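Local coordinates for protein amorpha-4,11-diene synthase (Artemisia annua, PDB 4GAX) that probably cyclises farnesyl diphosphate as a sesquiterpene synthase, the crystallised form being a mutant described as an alpha-bisabolol synthase, at residues 257-262 against 284-289; 263-268 against 305-310. All blocks are in the same frame, centred on the assembly; numbering follows the deposited sequence.

Contacts 1 and 2 use consecutive turns of helix 238-269, and their centres lie about 7 Å apart. Contact 1 joins that helix to helix 282-292, contact 2 to helix 299-322, the next main helix of the chain, so helix 238-269 packs against two successive helices. Leu262 is the bridge: its CD1 lies 3.5 Å from Ala306 CB, while its CD2 is 3.6 Å from Lys307 CG. A second link is Cys285 SG, 3.6 Å from Ala310 CA. Farther along helix 299-322 comes the aspartate-rich DDxxD sequence, which in class I terpene synthases binds the magnesium ions that hold the substrate diphosphate; contact 2 lies on that same helix, before the motif, and contact 1 on the helix preceding it.

Contact 1 of 2, residues 257-262 against 284-289; sequences EELSQL and ECYFWA
With CG trans to its own backbone N (chi1 178°), the phenol of Tyr286 extends from helix 282-292 across to helix 238-269, where Glu258 swings CG beside its backbone N and then runs out extended to present its carboxylate. The two side chains cross at about a right angle. Tyr286 OH donates a hydrogen bond of 2.6 Å to Glu258 OE1, meeting that oxygen on its anti side and 25° out of the carboxylate plane. OE1 sits at the ring edge, near the plane of the phenol; the carboxylate and ring planes are 79° apart. OE2 is held separately, by a salt bridge to Arg302 and a hydrogen bond to Ser299, which would restrain the rotation of the acid. This buried polar link joins neighbouring helices in the all-helical class I terpenoid synthase fold. Apolar packing accompanies it: Leu259 CB rests 4.0 Å above one face of the Tyr286 ring, displaced toward the CD1 rim, and Leu259 CD1 reaches back to 3.9 Å from Tyr286 CB. Leu262 comes in on the same side of the ring plane but obliquely, its CD1 pressed snugly to 3.4 Å from Tyr286 CD2. Beyond Leu259, Leu557 of helix 547-557 and Phe41 continue the apolar layer.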
ATOM      1  N   GLU A 257      -9.741  12.938  12.023  1.00 20.88           N
ATOM      2  CA  GLU A 257      -9.116  13.433  13.267  1.00 25.67           C
ATOM      3  C   GLU A 257      -7.585  13.424  13.167  1.00 26.04           C
ATOM      4  O   GLU A 257      -6.920  14.376  13.590  1.00 23.32           O
ATOM      5  CB  GLU A 257      -9.552  12.593  14.485  1.00 34.82           C
ATOM      6  CG  GLU A 257     -11.049  12.656  14.803  1.00 39.68           C
ATOM      7  CD  GLU A 257     -11.428  11.856  16.059  1.00 60.74           C
ATOM      8  OE1 GLU A 257     -10.764  10.834  16.348  1.00 67.48           O
ATOM      9  OE2 GLU A 257     -12.385  12.254  16.763  1.00 62.70           O
ATOM     10  N   GLU A 258      -7.036  12.333  12.630  1.00 20.62           N
ATOM     11  CA  GLU A 258      -5.590  12.197  12.425  1.00 21.85           C
ATOM     12  C   GLU A 258      -5.050  13.275  11.487  1.00 21.94           C
ATOM     13  O   GLU A 258      -4.011  13.885  11.752  1.00 22.75           O
ATOM     14  CB  GLU A 258      -5.273  10.806  11.855  1.00 17.86           C
ATOM     15  CG  GLU A 258      -5.707   9.673  12.772  1.00 19.70           C
ATOM     16  CD  GLU A 258      -5.657   8.305  12.100  1.00 23.84           C
ATOM     17  OE1 GLU A 258      -5.368   8.239  10.877  1.00 24.60           O
ATOM     18  OE2 GLU A 258      -5.909   7.282  12.796  1.00 20.66           O
ATOM     19  N   LEU A 259      -5.757  13.506  10.380  1.00 23.48           N
ATOM     20  CA  LEU A 259      -5.332  14.494   9.405  1.00 22.61           C
ATOM     21  C   LEU A 259      -5.467  15.901   9.971  1.00 21.77           C
ATOM     22  O   LEU A 259      -4.686  16.795   9.630  1.00 22.18           O
ATOM     23  CB  LEU A 259      -6.148  14.352   8.122  1.00 23.19           C
ATOM     24  CG  LEU A 259      -5.814  15.335   6.994  1.00 23.72           C
ATOM     25  CD1 LEU A 259      -4.322  15.348   6.677  1.00 22.96           C
ATOM     26  CD2 LEU A 259      -6.605  14.965   5.741  1.00 23.65           C
ATOM     27  N   SER A 260      -6.469  16.107  10.824  1.00 20.18           N
ATOM     28  CA  SER A 260      -6.591  17.374  11.547  1.00 27.66           C
ATOM     29  C   SER A 260      -5.380  17.634  12.464  1.00 23.03           C
ATOM     30  O   SER A 260      -4.843  18.755  12.516  1.00 22.72           O
ATOM     31  CB  SER A 260      -7.880  17.388  12.372  1.00 29.30           C
ATOM     32  OG  SER A 260      -7.926  18.526  13.216  1.00 34.87           O
ATOM     33  N   GLN A 261      -4.974  16.609  13.205  1.00 23.86           N
ATOM     34  CA  GLN A 261      -3.810  16.715  14.076  1.00 24.34           C
ATOM     35  C   GLN A 261      -2.546  16.950  13.247  1.00 26.99           C
ATOM     36  O   GLN A 261      -1.718  17.782  13.584  1.00 21.31           O
ATOM     37  CB  GLN A 261      -3.672  15.447  14.927  1.00 21.70           C
ATOM     38  CG  GLN A 261      -4.844  15.233  15.872  1.00 30.54           C
ATOM     39  CD  GLN A 261      -4.873  13.843  16.486  1.00 39.37           C
ATOM     40  OE1 GLN A 261      -5.940  13.255  16.671  1.00 35.81           O
ATOM     41  NE2 GLN A 261      -3.701  13.317  16.816  1.00 31.06           N
ATOM     42  N   LEU A 262      -2.414  16.235  12.139  1.00 20.80           N
ATOM     43  CA  LEU A 262      -1.271  16.429  11.256  1.00 20.47           C
ATOM     44  C   LEU A 262      -1.259  17.795  10.607  1.00 22.91           C
ATOM     45  O   LEU A 262      -0.186  18.381  10.402  1.00 21.87           O
ATOM     46  CB  LEU A 262      -1.230  15.334  10.193  1.00 21.79           C
ATOM     47  CG  LEU A 262      -0.677  14.034  10.750  1.00 24.81           C
ATOM     48  CD1 LEU A 262      -1.089  12.874   9.840  1.00 27.94           C
ATOM     49  CD2 LEU A 262       0.856  14.121  10.870  1.00 24.54           C
ATOM     50  N   GLU A 284      -1.019  14.913   1.191  1.00 23.66           N
ATOM     51  CA  GLU A 284      -0.329  13.899   0.406  1.00 30.99           C
ATOM     52  C   GLU A 284       0.530  12.950   1.252  1.00 29.60           C
ATOM     53  O   GLU A 284       0.570  11.743   1.001  1.00 26.45           O
ATOM     54  CB  GLU A 284       0.502  14.579  -0.688  1.00 23.16           C
ATOM     55  CG  GLU A 284      -0.354  15.229  -1.801  1.00 37.63           C
ATOM     56  CD  GLU A 284      -1.084  16.523  -1.383  1.00 42.17           C
ATOM     57  OE1 GLU A 284      -0.732  17.138  -0.346  1.00 31.41           O
ATOM     58  OE2 GLU A 284      -2.025  16.932  -2.102  1.00 45.93           O
ATOM     59  N   CYS A 285       1.210  13.475   2.263  1.00 23.85           N
ATOM     60  CA  CYS A 285       2.025  12.607   3.122  1.00 23.50           C
ATOM     61  C   CYS A 285       1.111  11.697   3.929  1.00 19.63           C
ATOM     62  O   CYS A 285       1.395  10.513   4.114  1.00 18.65           O
ATOM     63  CB  CYS A 285       2.900  13.433   4.063  1.00 25.12           C
ATOM     64  SG  CYS A 285       4.120  14.480   3.205  1.00 28.82           S
ATOM     65  N   TYR A 286       0.011  12.255   4.416  1.00 22.21           N
ATOM     66  CA  TYR A 286      -0.954  11.458   5.177  1.00 22.27           C
ATOM     67  C   TYR A 286      -1.572  10.333   4.330  1.00 20.22           C
ATOM     68  O   TYR A 286      -1.723   9.208   4.802  1.00 19.03           O
ATOM     69  CB  TYR A 286      -2.066  12.348   5.756  1.00 19.51           C
ATOM     70  CG  TYR A 286      -3.085  11.517   6.486  1.00 20.09           C
ATOM     71  CD1 TYR A 286      -4.390  11.400   6.026  1.00 21.32           C
ATOM     72  CD2 TYR A 286      -2.725  10.810   7.617  1.00 19.85           C
ATOM     73  CE1 TYR A 286      -5.324  10.588   6.703  1.00 20.16           C
ATOM     74  CE2 TYR A 286      -3.634  10.003   8.295  1.00 23.55           C
ATOM     75  CZ  TYR A 286      -4.934   9.897   7.830  1.00 24.81           C
ATOM     76  OH  TYR A 286      -5.827   9.086   8.505  1.00 22.28           O
ATOM     77  N   PHE A 287      -1.912  10.639   3.075  1.00 18.71           N
ATOM     78  CA  PHE A 287      -2.558   9.658   2.200  1.00 17.86           C
ATOM     79  C   PHE A 287      -1.630   8.476   1.980  1.00 17.98           C
ATOM     80  O   PHE A 287      -2.054   7.324   1.973  1.00 20.26           O
ATOM     81  CB  PHE A 287      -2.968  10.294   0.857  1.00 24.01           C
ATOM     82  CG  PHE A 287      -3.913   9.442   0.045  1.00 28.17           C
ATOM     83  CD1 PHE A 287      -5.226   9.251   0.461  1.00 25.56           C
ATOM     84  CD2 PHE A 287      -3.488   8.831  -1.128  1.00 33.58           C
ATOM     85  CE1 PHE A 287      -6.105   8.450  -0.278  1.00 28.80           C
ATOM     86  CE2 PHE A 287      -4.363   8.036  -1.877  1.00 31.08           C
ATOM     87  CZ  PHE A 287      -5.668   7.842  -1.449  1.00 22.20           C
ATOM     88  N   TRP A 288      -0.350   8.770   1.829  1.00 21.44           N
ATOM     89  CA  TRP A 288       0.659   7.727   1.711  1.00 21.18           C
ATOM     90  C   TRP A 288       0.742   6.902   3.006  1.00 22.33           C
ATOM     91  O   TRP A 288       0.770   5.652   2.971  1.00 21.11           O
ATOM     92  CB  TRP A 288       1.985   8.408   1.384  1.00 19.47           C
ATOM     93  CG  TRP A 288       3.090   7.544   0.917  1.00 23.34           C
ATOM     94  CD1 TRP A 288       3.233   6.200   1.097  1.00 21.54           C
ATOM     95  CD2 TRP A 288       4.238   7.979   0.185  1.00 22.93           C
ATOM     96  NE1 TRP A 288       4.409   5.772   0.521  1.00 24.85           N
ATOM     97  CE2 TRP A 288       5.042   6.848  -0.047  1.00 23.84           C
ATOM     98  CE3 TRP A 288       4.668   9.218  -0.295  1.00 26.84           C
ATOM     99  CZ2 TRP A 288       6.250   6.915  -0.751  1.00 22.01           C
ATOM    100  CZ3 TRP A 288       5.877   9.285  -1.001  1.00 31.72           C
ATOM    101  CH2 TRP A 288       6.652   8.139  -1.213  1.00 27.68           C
ATOM    102  N   ALA A 289       0.769   7.584   4.154  1.00 17.50           N
ATOM    103  CA  ALA A 289       0.807   6.868   5.434  1.00 20.72           C
ATOM    104  C   ALA A 289      -0.460   6.022   5.590  1.00 15.43           C
ATOM    105  O   ALA A 289      -0.424   4.886   6.110  1.00 17.08           O
ATOM    106  CB  ALA A 289       0.932   7.843   6.594  1.00 23.82           C
TER

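Contact 2 of 2, residues 263-268 against 305-310; sequences SKWWKA and LAKVIA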
ATOM      1  N   SER A 263      -2.451  18.300  10.284  1.00 20.75           N
ATOM      2  CA  SER A 263      -2.584  19.603   9.650  1.00 29.32           C
ATOM      3  C   SER A 263      -2.132  20.694  10.597  1.00 27.37           C
ATOM      4  O   SER A 263      -1.485  21.652  10.167  1.00 24.81           O
ATOM      5  CB  SER A 263      -4.021  19.852   9.170  1.00 31.87           C
ATOM      6  OG  SER A 263      -4.382  18.887   8.195  1.00 31.32           O
ATOM      7  N   LYS A 264      -2.462  20.551  11.882  1.00 22.48           N
ATOM      8  CA  LYS A 264      -2.068  21.562  12.879  1.00 31.22           C
ATOM      9  C   LYS A 264      -0.559  21.570  13.085  1.00 24.94           C
ATOM     10  O   LYS A 264       0.069  22.627  13.105  1.00 29.04           O
ATOM     11  CB  LYS A 264      -2.772  21.331  14.221  1.00 35.53           C
ATOM     12  CG  LYS A 264      -4.118  22.014  14.318  1.00 54.24           C
ATOM     13  CD  LYS A 264      -5.035  21.312  15.305  1.00 61.08           C
ATOM     14  CE  LYS A 264      -6.491  21.568  14.956  1.00 61.24           C
ATOM     15  NZ  LYS A 264      -7.419  20.942  15.936  1.00 66.10           N
ATOM     16  N   TRP A 265      -0.003  20.375  13.263  1.00 23.66           N
ATOM     17  CA  TRP A 265       1.442  20.170  13.350  1.00 30.12           C
ATOM     18  C   TRP A 265       2.173  20.805  12.170  1.00 32.66           C
ATOM     19  O   TRP A 265       3.155  21.538  12.355  1.00 25.62           O
ATOM     20  CB  TRP A 265       1.718  18.671  13.370  1.00 24.29           C
ATOM     21  CG  TRP A 265       3.173  18.254  13.365  1.00 26.63           C
ATOM     22  CD1 TRP A 265       4.015  18.174  14.451  1.00 26.91           C
ATOM     23  CD2 TRP A 265       3.931  17.784  12.235  1.00 25.60           C
ATOM     24  NE1 TRP A 265       5.254  17.713  14.056  1.00 24.67           N
ATOM     25  CE2 TRP A 265       5.228  17.464  12.705  1.00 27.34           C
ATOM     26  CE3 TRP A 265       3.640  17.619  10.871  1.00 21.91           C
ATOM     27  CZ2 TRP A 265       6.229  16.973  11.858  1.00 21.88           C
ATOM     28  CZ3 TRP A 265       4.631  17.137  10.031  1.00 25.30           C
ATOM     29  CH2 TRP A 265       5.911  16.816  10.526  1.00 24.02           C
ATOM     30  N   TRP A 266       1.691  20.523  10.960  1.00 26.12           N
ATOM     31  CA  TRP A 266       2.318  21.035   9.740  1.00 26.69           C
ATOM     32  C   TRP A 266       2.196  22.550   9.644  1.00 27.28           C
ATOM     33  O   TRP A 266       3.151  23.247   9.278  1.00 25.71           O
ATOM     34  CB  TRP A 266       1.701  20.369   8.487  1.00 24.72           C
ATOM     35  CG  TRP A 266       2.397  20.764   7.214  1.00 24.99           C
ATOM     36  CD1 TRP A 266       1.864  21.454   6.159  1.00 28.17           C
ATOM     37  CD2 TRP A 266       3.776  20.530   6.883  1.00 20.25           C
ATOM     38  NE1 TRP A 266       2.820  21.642   5.182  1.00 28.99           N
ATOM     39  CE2 TRP A 266       4.001  21.089   5.607  1.00 29.67           C
ATOM     40  CE3 TRP A 266       4.842  19.905   7.546  1.00 33.70           C
ATOM     41  CZ2 TRP A 266       5.250  21.030   4.973  1.00 26.80           C
ATOM     42  CZ3 TRP A 266       6.073  19.841   6.918  1.00 32.83           C
ATOM     43  CH2 TRP A 266       6.269  20.401   5.641  1.00 30.19           C
ATOM     44  N   LYS A 267       1.011  23.062   9.955  1.00 27.90           N
ATOM     45  CA  LYS A 267       0.783  24.496   9.900  1.00 28.74           C
ATOM     46  C   LYS A 267       1.684  25.237  10.887  1.00 32.38           C
ATOM     47  O   LYS A 267       2.095  26.369  10.633  1.00 29.72           O
ATOM     48  CB  LYS A 267      -0.682  24.824  10.190  1.00 26.51           C
ATOM     49  CG  LYS A 267      -0.959  26.333  10.280  1.00 33.60           C
ATOM     50  CD  LYS A 267      -2.403  26.611  10.681  1.00 44.74           C
ATOM     51  CE  LYS A 267      -2.634  28.103  10.921  1.00 49.38           C
ATOM     52  NZ  LYS A 267      -2.278  28.903   9.722  1.00 53.43           N
ATOM     53  N   ALA A 268       2.002  24.599  12.010  1.00 27.02           N
ATOM     54  CA  ALA A 268       2.871  25.236  12.997  1.00 26.35           C
ATOM     55  C   ALA A 268       4.260  25.429  12.418  1.00 26.24           C
ATOM     56  O   ALA A 268       4.929  26.429  12.690  1.00 34.88           O
ATOM     57  CB  ALA A 268       2.948  24.388  14.252  1.00 31.02           C
ATOM     58  N   LEU A 305       4.212   8.068  10.783  1.00 18.86           N
ATOM     59  CA  LEU A 305       4.695   7.784   9.443  1.00 24.53           C
ATOM     60  C   LEU A 305       4.464   8.986   8.545  1.00 22.72           C
ATOM     61  O   LEU A 305       5.331   9.358   7.751  1.00 25.87           O
ATOM     62  CB  LEU A 305       4.011   6.534   8.883  1.00 22.63           C
ATOM     63  CG  LEU A 305       4.299   6.132   7.423  1.00 15.64           C
ATOM     64  CD1 LEU A 305       5.777   5.851   7.190  1.00 20.71           C
ATOM     65  CD2 LEU A 305       3.461   4.864   7.066  1.00 19.21           C
ATOM     66  N   ALA A 306       3.309   9.622   8.695  1.00 17.32           N
ATOM     67  CA  ALA A 306       3.018  10.811   7.908  1.00 13.66           C
ATOM     68  C   ALA A 306       4.046  11.906   8.194  1.00 22.06           C
ATOM     69  O   ALA A 306       4.524  12.567   7.267  1.00 18.54           O
ATOM     70  CB  ALA A 306       1.600  11.312   8.211  1.00 19.25           C
ATOM     71  N   LYS A 307       4.384  12.105   9.468  1.00 19.24           N
ATOM     72  CA  LYS A 307       5.411  13.090   9.827  1.00 20.25           C
ATOM     73  C   LYS A 307       6.757  12.757   9.200  1.00 17.12           C
ATOM     74  O   LYS A 307       7.437  13.638   8.675  1.00 20.92           O
ATOM     75  CB  LYS A 307       5.552  13.189  11.344  1.00 18.46           C
ATOM     76  CG  LYS A 307       4.280  13.725  12.017  1.00 20.91           C
ATOM     77  CD  LYS A 307       4.410  13.697  13.548  1.00 24.57           C
ATOM     78  CE  LYS A 307       3.181  14.333  14.223  1.00 22.73           C
ATOM     79  NZ  LYS A 307       3.324  14.325  15.724  1.00 21.04           N
ATOM     80  N   VAL A 308       7.147  11.488   9.256  1.00 18.85           N
ATOM     81  CA  VAL A 308       8.421  11.078   8.682  1.00 18.48           C
ATOM     82  C   VAL A 308       8.419  11.290   7.170  1.00 21.61           C
ATOM     83  O   VAL A 308       9.409  11.759   6.603  1.00 26.22           O
ATOM     84  CB  VAL A 308       8.763   9.609   9.037  1.00 20.72           C
ATOM     85  CG1 VAL A 308       9.983   9.140   8.285  1.00 18.03           C
ATOM     86  CG2 VAL A 308       9.000   9.478  10.545  1.00 21.13           C
ATOM     87  N   ILE A 309       7.303  10.978   6.516  1.00 19.93           N
ATOM     88  CA  ILE A 309       7.198  11.243   5.075  1.00 22.12           C
ATOM     89  C   ILE A 309       7.299  12.747   4.761  1.00 21.87           C
ATOM     90  O   ILE A 309       7.939  13.155   3.772  1.00 20.54           O
ATOM     91  CB  ILE A 309       5.920  10.602   4.472  1.00 27.87           C
ATOM     92  CG1 ILE A 309       6.022   9.082   4.584  1.00 21.73           C
ATOM     93  CG2 ILE A 309       5.726  11.021   3.012  1.00 25.29           C
ATOM     94  CD1 ILE A 309       4.714   8.325   4.294  1.00 22.38           C
ATOM     95  N   ALA A 310       6.702  13.584   5.611  1.00 19.92           N
ATOM     96  CA  ALA A 310       6.845  15.028   5.440  1.00 19.86           C
ATOM     97  C   ALA A 310       8.306  15.437   5.605  1.00 22.34           C
ATOM     98  O   ALA A 310       8.792  16.317   4.895  1.00 27.14           O
ATOM     99  CB  ALA A 310       5.964  15.781   6.427  1.00 24.29           C
TER
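Lys307 lies along one face of the Trp265 indole, and its path can be traced atom by atom. Its CB starts over the far rim of the six-membered ring, 3.7 Å from Trp265 CH2. CG follows directly above that ring, 3.7 Å from its centroid and only 7° off the normal, a CH-pi contact. CD passes onward over the ring fusion, 3.9 Å from Trp265 CE2, and CE reaches the pyrrole part, 3.9 Å from Trp265 CD1. The ammonium NZ ends over the face of the five-membered ring, toward its CD1 side, 4.4 Å from the centroid and 23° off the normal, in a cation-pi interaction. A first torsion that sets CG beside the backbone N, followed by a fully extended chain, is what lets the methylenes trail the whole length of the indole; the positive charge is probably stabilised by the indole pi cloud.

The helices involved, 238-269 and 299-322, run in roughly parallel directions here, and their local axes stay 11.5 Å apart, a wide spacing spanned largely by Trp265 and the Lys307 chain. Both belong to the helical class I terpenoid synthase fold, where helix 299-322 goes on to carry the aspartate-rich DDxxD sequence. One turn beyond Lys307, the methyl of Ala310 touches both tryptophans: its CB sits at the edge of the Trp265 ring, near its plane, 4.1 Å from Trp265 CZ3, and equally 4.1 Å from Trp266 CZ3, which it meets obliquely. Trp266 NE1 is hydrogen-bonded to Asp280 OD1, and the Trp266 ring also meets Phe269 and Ile282. Leu356 and Thr360 of helix 351-370 touch Trp265, and Thr360 also touches Lys307.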